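Local coordinates for protein 6-aminohexanoate-cyclic-dimer hydrolase (Arthrobacter sp., PDB 3A2Q) that hydrolyses the cyclic dimer of 6-aminohexanoate, a by-product of nylon-6 manufacture, to the linear dimer, as a member of the amidase family, at residues S85-K88 and G89-E92; E325-G328 and E329-G332; G304-S307 and F308-D311. The protein carries 1 engineered substitution. All coordinates share one frame; numbering follows the deposited sequence.

Interaction 1. Residues S85-K88 and G89-E92; sequences SSIK and GMKE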
ATOM      1  N   SER A  85      -1.400 -15.210  -5.493  1.00 36.35           N
ATOM      2  CA  SER A  85      -1.125 -14.692  -4.156  1.00 33.84           C
ATOM      3  C   SER A  85       0.324 -15.047  -3.843  1.00 34.51           C
ATOM      4  O   SER A  85       0.731 -15.108  -2.682  1.00 34.96           O
ATOM      5  CB  SER A  85      -2.046 -15.333  -3.117  1.00 39.36           C
ATOM      6  OG  SER A  85      -3.381 -14.895  -3.286  1.00 38.61           O
ATOM      7  N   SER A  86       1.087 -15.283  -4.906  1.00 32.45           N
ATOM      8  CA  SER A  86       2.494 -15.656  -4.819  1.00 34.79           C
ATOM      9  C   SER A  86       2.761 -16.920  -4.014  1.00 33.16           C
ATOM     10  O   SER A  86       3.784 -17.044  -3.336  1.00 33.48           O
ATOM     11  CB  SER A  86       3.328 -14.492  -4.284  1.00 33.22           C
ATOM     12  OG  SER A  86       3.489 -13.515  -5.300  1.00 31.99           O
ATOM     13  N   ILE A  87       1.825 -17.859  -4.094  1.00 36.07           N
ATOM     14  CA  ILE A  87       1.972 -19.144  -3.422  1.00 36.73           C
ATOM     15  C   ILE A  87       2.422 -20.116  -4.513  1.00 38.47           C
ATOM     16  O   ILE A  87       1.747 -20.266  -5.530  1.00 35.83           O
ATOM     17  CB  ILE A  87       0.638 -19.640  -2.825  1.00 35.88           C
ATOM     18  CG1 ILE A  87       0.121 -18.631  -1.795  1.00 37.74           C
ATOM     19  CG2 ILE A  87       0.843 -20.998  -2.165  1.00 35.32           C
ATOM     20  CD1 ILE A  87      -1.228 -18.994  -1.188  1.00 32.48           C
ATOM     21  N   LYS A  88       3.572 -20.752  -4.312  1.00 40.21           N
ATOM     22  CA  LYS A  88       4.102 -21.693  -5.294  1.00 42.56           C
ATOM     23  C   LYS A  88       3.032 -22.708  -5.693  1.00 40.59           C
ATOM     24  O   LYS A  88       2.703 -22.846  -6.870  1.00 40.17           O
ATOM     25  CB  LYS A  88       5.324 -22.414  -4.718  1.00 46.32           C
ATOM     26  CG  LYS A  88       6.031 -23.345  -5.690  1.00 57.80           C
ATOM     27  CD  LYS A  88       7.276 -23.948  -5.051  1.00 66.39           C
ATOM     28  CE  LYS A  88       7.993 -24.898  -5.999  1.00 72.45           C
ATOM     29  NZ  LYS A  88       7.152 -26.074  -6.354  1.00 75.48           N
ATOM     30  N   GLY A  89       2.482 -23.400  -4.700  1.00 42.09           N
ATOM     31  CA  GLY A  89       1.453 -24.391  -4.963  1.00 43.16           C
ATOM     32  C   GLY A  89       0.266 -23.867  -5.751  1.00 43.69           C
ATOM     33  O   GLY A  89      -0.404 -24.631  -6.444  1.00 43.26           O
ATOM     34  N   MET A  90      -0.007 -22.568  -5.648  1.00 42.96           N
ATOM     35  CA  MET A  90      -1.129 -21.975  -6.370  1.00 41.10           C
ATOM     36  C   MET A  90      -0.752 -21.571  -7.789  1.00 42.04           C
ATOM     37  O   MET A  90      -1.570 -21.657  -8.702  1.00 41.19           O
ATOM     38  CB  MET A  90      -1.666 -20.749  -5.624  1.00 43.23           C
ATOM     39  CG  MET A  90      -2.357 -21.064  -4.309  1.00 40.06           C
ATOM     40  SD  MET A  90      -3.783 -22.155  -4.512  1.00 45.63           S
ATOM     41  CE  MET A  90      -4.884 -21.089  -5.404  1.00 37.78           C
ATOM     42  N   LYS A  91       0.484 -21.124  -7.977  1.00 42.12           N
ATOM     43  CA  LYS A  91       0.930 -20.710  -9.299  1.00 43.04           C
ATOM     44  C   LYS A  91       0.907 -21.898 -10.261  1.00 45.51           C
ATOM     45  O   LYS A  91       0.495 -21.777 -11.415  1.00 44.07           O
ATOM     46  CB  LYS A  91       2.345 -20.133  -9.228  1.00 37.89           C
ATOM     47  CG  LYS A  91       2.856 -19.644 -10.568  1.00 39.34           C
ATOM     48  CD  LYS A  91       4.275 -19.111 -10.487  1.00 35.81           C
ATOM     49  CE  LYS A  91       4.716 -18.609 -11.852  1.00 41.62           C
ATOM     50  NZ  LYS A  91       6.112 -18.112 -11.851  1.00 48.67           N
ATOM     51  N   GLU A  92       1.348 -23.047  -9.768  1.00 46.41           N
ATOM     52  CA  GLU A  92       1.393 -24.264 -10.565  1.00 48.95           C
ATOM     53  C   GLU A  92      -0.003 -24.775 -10.918  1.00 49.84           C
ATOM     54  O   GLU A  92      -0.217 -25.314 -12.006  1.00 49.91           O
ATOM     55  CB  GLU A  92       2.166 -25.341  -9.802  1.00 51.21           C
ATOM     56  CG  GLU A  92       3.618 -24.979  -9.555  1.00 55.10           C
ATOM     57  CD  GLU A  92       4.298 -25.915  -8.575  1.00 64.15           C
ATOM     58  OE1 GLU A  92       5.531 -25.798  -8.405  1.00 67.10           O
ATOM     59  OE2 GLU A  92       3.600 -26.760  -7.970  1.00 68.05           O
TER
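Ile87 and Met90 meet where the chain turns into helix 88-93 of this amidase-family enzyme, with Ile87 in the N-cap position just before the first turn. The backbone evidence for the cap is the Ile87 carbonyl, whose oxygen accepts from two amides. Lys91 N donates from nearly straight beyond the C=O group at 2.9 Å from Ile87 O, whereas Met90 N reaches the same oxygen from well above the carbonyl plane, with a less linear N-H. One residue on, Glu92 N bonds to Lys88 O at 3.2 Å and continues the alpha-helical pattern.

The apolar contact is made alongside: the two side chains run the same way, and Met90 CG rests 3.6 Å from Ile87 CB while also touching CG2 and CD1. Met90 has its CG beside its own backbone N (chi1 -69°), which holds that methylene against Ile87; the further bends at chi2 and chi3 then carry the sulfur away from Ile87. Both residues pack against Asn327 of helix 308-331, and Met90 touches Ile331 there too, so the buried side of this first turn faces another helix. The side chain of Ile87 lies about 12 Å from that of Lys72, assigned by similarity to the charge relay system, so the cap is near the active site without lining it.

Charged groups occupy the other side. Lys91 stretches out fully to Ala133 O and makes a cation-pi contact with Trp134. Lys88 and Glu92, both exposed and one helical turn apart, form a salt bridge. The Lys88 chain is straight until a final bend (chi4 -63°) that turns its ammonium to Glu92. There Lys88 NZ lies 2.6 Å from Glu92 OE1, on the syn side and 24° out of the carboxylate plane.

Interaction 2. Residues E325-G328 and E329-G332; sequences ERNG and ELIG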
ATOM      1  N   GLU A 325      -5.277 -22.526   4.083  1.00 37.29           N
ATOM      2  CA  GLU A 325      -6.413 -23.432   4.018  1.00 38.76           C
ATOM      3  C   GLU A 325      -7.406 -22.975   2.951  1.00 39.76           C
ATOM      4  O   GLU A 325      -7.896 -23.778   2.162  1.00 40.71           O
ATOM      5  CB  GLU A 325      -7.087 -23.504   5.394  1.00 44.34           C
ATOM      6  CG  GLU A 325      -8.494 -24.075   5.389  1.00 53.22           C
ATOM      7  CD  GLU A 325      -9.006 -24.340   6.789  1.00 62.51           C
ATOM      8  OE1 GLU A 325      -8.744 -23.508   7.686  1.00 62.54           O
ATOM      9  OE2 GLU A 325      -9.673 -25.379   6.992  1.00 63.76           O
ATOM     10  N   ARG A 326      -7.694 -21.680   2.920  1.00 38.43           N
ATOM     11  CA  ARG A 326      -8.635 -21.134   1.947  1.00 35.46           C
ATOM     12  C   ARG A 326      -8.166 -21.336   0.511  1.00 37.91           C
ATOM     13  O   ARG A 326      -8.962 -21.651  -0.378  1.00 36.41           O
ATOM     14  CB  ARG A 326      -8.858 -19.638   2.201  1.00 30.46           C
ATOM     15  CG  ARG A 326      -9.988 -19.048   1.367  1.00 31.58           C
ATOM     16  CD  ARG A 326     -10.151 -17.543   1.579  1.00 35.87           C
ATOM     17  NE  ARG A 326      -9.066 -16.777   0.977  1.00 37.28           N
ATOM     18  CZ  ARG A 326      -8.925 -16.549  -0.322  1.00 38.93           C
ATOM     19  NH1 ARG A 326      -9.802 -17.023  -1.187  1.00 36.00           N
ATOM     20  NH2 ARG A 326      -7.895 -15.841  -0.748  1.00 38.69           N
ATOM     21  N   ASN A 327      -6.877 -21.132   0.277  1.00 35.42           N
ATOM     22  CA  ASN A 327      -6.335 -21.306  -1.062  1.00 37.47           C
ATOM     23  C   ASN A 327      -6.358 -22.781  -1.453  1.00 37.78           C
ATOM     24  O   ASN A 327      -6.590 -23.119  -2.610  1.00 39.23           O
ATOM     25  CB  ASN A 327      -4.920 -20.721  -1.139  1.00 31.54           C
ATOM     26  CG  ASN A 327      -4.928 -19.243  -1.486  1.00 30.38           C
ATOM     27  OD1 ASN A 327      -5.110 -18.870  -2.644  1.00 32.11           O
ATOM     28  ND2 ASN A 327      -4.751 -18.395  -0.479  1.00 33.12           N
ATOM     29  N   GLY A 328      -6.139 -23.654  -0.478  1.00 40.33           N
ATOM     30  CA  GLY A 328      -6.173 -25.077  -0.753  1.00 41.58           C
ATOM     31  C   GLY A 328      -7.544 -25.458  -1.282  1.00 44.84           C
ATOM     32  O   GLY A 328      -7.662 -26.201  -2.258  1.00 44.56           O
ATOM     33  N   GLU A 329      -8.587 -24.937  -0.642  1.00 43.21           N
ATOM     34  CA  GLU A 329      -9.953 -25.226  -1.060  1.00 44.36           C
ATOM     35  C   GLU A 329     -10.229 -24.733  -2.471  1.00 44.14           C
ATOM     36  O   GLU A 329     -10.987 -25.356  -3.213  1.00 46.71           O
ATOM     37  CB  GLU A 329     -10.958 -24.589  -0.102  1.00 46.28           C
ATOM     38  CG  GLU A 329     -10.924 -25.148   1.305  1.00 57.76           C
ATOM     39  CD  GLU A 329     -12.028 -24.574   2.171  1.00 70.22           C
ATOM     40  OE1 GLU A 329     -13.211 -24.757   1.817  1.00 74.36           O
ATOM     41  OE2 GLU A 329     -11.715 -23.936   3.201  1.00 76.09           O
ATOM     42  N   LEU A 330      -9.617 -23.614  -2.840  1.00 42.64           N
ATOM     43  CA  LEU A 330      -9.810 -23.047  -4.171  1.00 43.29           C
ATOM     44  C   LEU A 330      -9.406 -24.007  -5.282  1.00 45.42           C
ATOM     45  O   LEU A 330     -10.022 -24.025  -6.346  1.00 47.60           O
ATOM     46  CB  LEU A 330      -9.015 -21.751  -4.324  1.00 42.62           C
ATOM     47  CG  LEU A 330      -9.488 -20.545  -3.516  1.00 42.02           C
ATOM     48  CD1 LEU A 330      -8.574 -19.366  -3.793  1.00 43.67           C
ATOM     49  CD2 LEU A 330     -10.919 -20.203  -3.895  1.00 41.40           C
ATOM     50  N   ILE A 331      -8.371 -24.803  -5.040  1.00 46.07           N
ATOM     51  CA  ILE A 331      -7.909 -25.743  -6.050  1.00 48.91           C
ATOM     52  C   ILE A 331      -8.407 -27.166  -5.818  1.00 50.71           C
ATOM     53  O   ILE A 331      -8.269 -28.025  -6.687  1.00 52.89           O
ATOM     54  CB  ILE A 331      -6.376 -25.749  -6.135  1.00 46.09           C
ATOM     55  CG1 ILE A 331      -5.779 -26.120  -4.780  1.00 48.95           C
ATOM     56  CG2 ILE A 331      -5.886 -24.386  -6.589  1.00 46.78           C
ATOM     57  CD1 ILE A 331      -4.281 -26.333  -4.814  1.00 51.39           C
ATOM     58  N   GLY A 332      -8.975 -27.416  -4.642  1.00 50.72           N
ATOM     59  CA  GLY A 332      -9.503 -28.736  -4.350  1.00 52.30           C
ATOM     60  C   GLY A 332      -8.611 -29.686  -3.576  1.00 52.42           C
ATOM     61  O   GLY A 332      -8.954 -30.857  -3.415  1.00 53.36           O
TER
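Glu325 and Glu329 put two like charges next to each other near the end of helix 308-331: their side chains run side by side, and OE2 of Glu325 is 4.5 Å from OE2 of Glu329. The carboxylates are turned 59° against each other. Both residues are exposed, so solvent probably screens the repulsion, although the proximity could raise the affinity of either group for a proton. Glu329 also lays its CG 3.4 Å from Glu325 O, the carbonyl that accepts its own backbone N.

On another side of the helix, Leu330 is the apolar element. With CG beside the backbone N (chi1 -69°), it packs back on the preceding turn: CB sits 3.3 Å from Asn327 O, and CG lies near Arg326 O. From there CD1 reaches two polar side chains at once, 3.7 Å from Arg326 NH1 and equally far from Asn327 OD1; it meets the guanidinium at a slant. Both polar groups are held by Glu323, Arg326 through a salt bridge and Asn327 through ND2 to the backbone oxygen. An alanine in place of Leu330 lacks the methyl packed against both polar groups, and this would probably open a gap beside Tyr95, which Leu330 also touches, and leave the guanidinium freer to turn.

The backbone shows how the helix stops. Glu329 N and Leu330 N still make bonds of the i to i-4 kind, but Ile331 N is only weakly bonded to Asn327 O and is nearer Gly328 O, at 3.2 Å. Gly332 then takes positive phi (96°), where a CB would collide with the preceding carbonyl oxygen. Its N makes a weak bond to Glu329 O, and Gly328 O accepts from the amide following Gly332: this is the Schellman motif, with Gly332 as its C-prime residue.

Interaction 3. Residues G304-S307 and F308-D311; sequences GDRS and FLKD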
ATOM      1  N   GLY A 304       5.281   5.364  21.641  1.00 25.43           N
ATOM      2  CA  GLY A 304       6.478   4.947  22.352  1.00 23.87           C
ATOM      3  C   GLY A 304       6.378   3.502  22.802  1.00 28.34           C
ATOM      4  O   GLY A 304       7.305   2.951  23.398  1.00 26.69           O
ATOM      5  N   ASP A 305       5.245   2.880  22.497  1.00 28.64           N
ATOM      6  CA  ASP A 305       4.995   1.499  22.885  1.00 28.40           C
ATOM      7  C   ASP A 305       4.644   0.649  21.668  1.00 29.69           C
ATOM      8  O   ASP A 305       3.831   1.046  20.828  1.00 30.93           O
ATOM      9  CB  ASP A 305       3.855   1.477  23.920  1.00 31.55           C
ATOM     10  CG  ASP A 305       3.380   0.074  24.260  1.00 40.47           C
ATOM     11  OD1 ASP A 305       4.222  -0.807  24.531  1.00 38.43           O
ATOM     12  OD2 ASP A 305       2.150  -0.140  24.271  1.00 48.88           O
ATOM     13  N   ARG A 306       5.284  -0.507  21.547  1.00 26.60           N
ATOM     14  CA  ARG A 306       4.984  -1.392  20.432  1.00 26.33           C
ATOM     15  C   ARG A 306       4.657  -2.781  20.972  1.00 26.37           C
ATOM     16  O   ARG A 306       4.793  -3.781  20.270  1.00 27.70           O
ATOM     17  CB  ARG A 306       6.151  -1.462  19.439  1.00 23.74           C
ATOM     18  CG  ARG A 306       5.688  -1.723  18.006  1.00 20.28           C
ATOM     19  CD  ARG A 306       6.826  -1.953  17.042  1.00 22.48           C
ATOM     20  NE  ARG A 306       7.747  -0.820  16.981  1.00 27.02           N
ATOM     21  CZ  ARG A 306       9.004  -0.855  17.412  1.00 29.13           C
ATOM     22  NH1 ARG A 306       9.497  -1.969  17.937  1.00 27.99           N
ATOM     23  NH2 ARG A 306       9.771   0.225  17.314  1.00 24.61           N
ATOM     24  N   SER A 307       4.214  -2.828  22.224  1.00 26.06           N
ATOM     25  CA  SER A 307       3.849  -4.089  22.871  1.00 30.05           C
ATOM     26  C   SER A 307       2.773  -4.819  22.078  1.00 29.71           C
ATOM     27  O   SER A 307       2.745  -6.047  22.023  1.00 28.35           O
ATOM     28  CB  SER A 307       3.328  -3.827  24.285  1.00 29.44           C
ATOM     29  OG  SER A 307       4.340  -3.275  25.102  1.00 39.44           O
ATOM     30  N   PHE A 308       1.889  -4.046  21.461  1.00 27.93           N
ATOM     31  CA  PHE A 308       0.789  -4.588  20.676  1.00 27.96           C
ATOM     32  C   PHE A 308       1.238  -5.489  19.532  1.00 29.05           C
ATOM     33  O   PHE A 308       0.492  -6.376  19.107  1.00 30.02           O
ATOM     34  CB  PHE A 308      -0.039  -3.436  20.097  1.00 27.35           C
ATOM     35  CG  PHE A 308       0.657  -2.687  18.987  1.00 26.14           C
ATOM     36  CD1 PHE A 308       0.598  -3.149  17.676  1.00 25.86           C
ATOM     37  CD2 PHE A 308       1.388  -1.536  19.258  1.00 25.57           C
ATOM     38  CE1 PHE A 308       1.260  -2.476  16.647  1.00 26.23           C
ATOM     39  CE2 PHE A 308       2.053  -0.854  18.239  1.00 24.99           C
ATOM     40  CZ  PHE A 308       1.989  -1.324  16.931  1.00 27.81           C
ATOM     41  N   LEU A 309       2.446  -5.260  19.021  1.00 27.54           N
ATOM     42  CA  LEU A 309       2.927  -6.050  17.898  1.00 28.83           C
ATOM     43  C   LEU A 309       2.958  -7.543  18.200  1.00 29.31           C
ATOM     44  O   LEU A 309       2.794  -8.367  17.297  1.00 27.84           O
ATOM     45  CB  LEU A 309       4.313  -5.572  17.449  1.00 28.99           C
ATOM     46  CG  LEU A 309       4.692  -5.956  16.012  1.00 29.04           C
ATOM     47  CD1 LEU A 309       3.657  -5.399  15.033  1.00 30.66           C
ATOM     48  CD2 LEU A 309       6.067  -5.412  15.679  1.00 30.75           C
ATOM     49  N   LYS A 310       3.164  -7.896  19.466  1.00 30.46           N
ATOM     50  CA  LYS A 310       3.196  -9.306  19.845  1.00 32.07           C
ATOM     51  C   LYS A 310       1.811  -9.904  19.611  1.00 31.01           C
ATOM     52  O   LYS A 310       1.673 -10.991  19.044  1.00 28.95           O
ATOM     53  CB  LYS A 310       3.585  -9.461  21.317  1.00 36.43           C
ATOM     54  CG  LYS A 310       3.735 -10.904  21.755  1.00 37.34           C
ATOM     55  CD  LYS A 310       3.989 -11.008  23.248  1.00 51.62           C
ATOM     56  CE  LYS A 310       4.109 -12.462  23.681  1.00 53.91           C
ATOM     57  NZ  LYS A 310       2.886 -13.239  23.353  1.00 54.37           N
ATOM     58  N   ASP A 311       0.789  -9.171  20.047  1.00 29.69           N
ATOM     59  CA  ASP A 311      -0.600  -9.591  19.892  1.00 31.29           C
ATOM     60  C   ASP A 311      -0.984  -9.623  18.420  1.00 28.31           C
ATOM     61  O   ASP A 311      -1.711 -10.505  17.979  1.00 28.47           O
ATOM     62  CB  ASP A 311      -1.530  -8.626  20.628  1.00 31.96           C
ATOM     63  CG  ASP A 311      -1.248  -8.563  22.110  1.00 44.47           C
ATOM     64  OD1 ASP A 311      -1.416  -9.596  22.795  1.00 46.24           O
ATOM     65  OD2 ASP A 311      -0.854  -7.480  22.591  1.00 49.05           O
TER
HETATM   66  O   HOH W   1       0.940  -2.047  22.862  1.00 44.43           O
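Phe308 folds its ring back on Arg306 at the start of helix 308-331, where an Asx turn at Asp305 leads the chain into the helix. Traced outward, the side chain begins with CB, which lies 3.7 Å from Ser307 C. Its CG stands between the backbone N and the carbonyl carbon (chi1 72°), and this rotation points the ring toward the incoming loop. CD2 then meets Arg306 CA, and CE2, further out, approaches Asp305 O at 3.7 Å near the ring plane. CZ, the tip, lies 3.9 Å from Arg306 CG. Arg306 O lies over one face, offset toward the rim. Tyr369 of helix 356-378 also meets the ring.

The guanidinium does not stack on this ring: its plane is 75° from that of Phe308, and it pairs with Asp270. Its alkyl chain does the packing, and beyond CG it sends CD to within 3.8 Å of Leu309 CD2. Those two side chains run together, and both touch Leu419 of helix 416-422.

The chain winds in through two i to i-3 bonds, Leu309 N to Arg306 O and Lys310 N to Ser307 O, each donor standing above the carbonyl plane. On the loop side, Asp305 OD1 takes two bonds from Ser307, from the backbone N above the carboxylate plane and from OG on the syn lone pair. The second carboxylate oxygen works through a water that lies in the plane of the Phe308 ring, at its edge: this water donates to Asp305 OD2 at 2.7 Å and weakly accepts from Phe308 N.

Overall arrangement
Along the chain the order is interaction 1, interaction 3, interaction 2. Interactions 3 and 2 mark the beginning and end of helix 308-331, with centres 32 Å apart and no touch between them. Interaction 1, at the start of helix 88-93, is equally far from interaction 3 but only 11 Å from interaction 2, centre to centre. There the two helices pack directly: Met90 CE lies 3.6 Å from Ile331 CG2, and Ile87 CD1 is as close to Asn327 ND2. All belong to the amidase family region. Helix 308-331 thus joins two separated parts of the fold, and side chains from each contact come within about 7 to 11 Å of a bound 6-aminohexanoic acid.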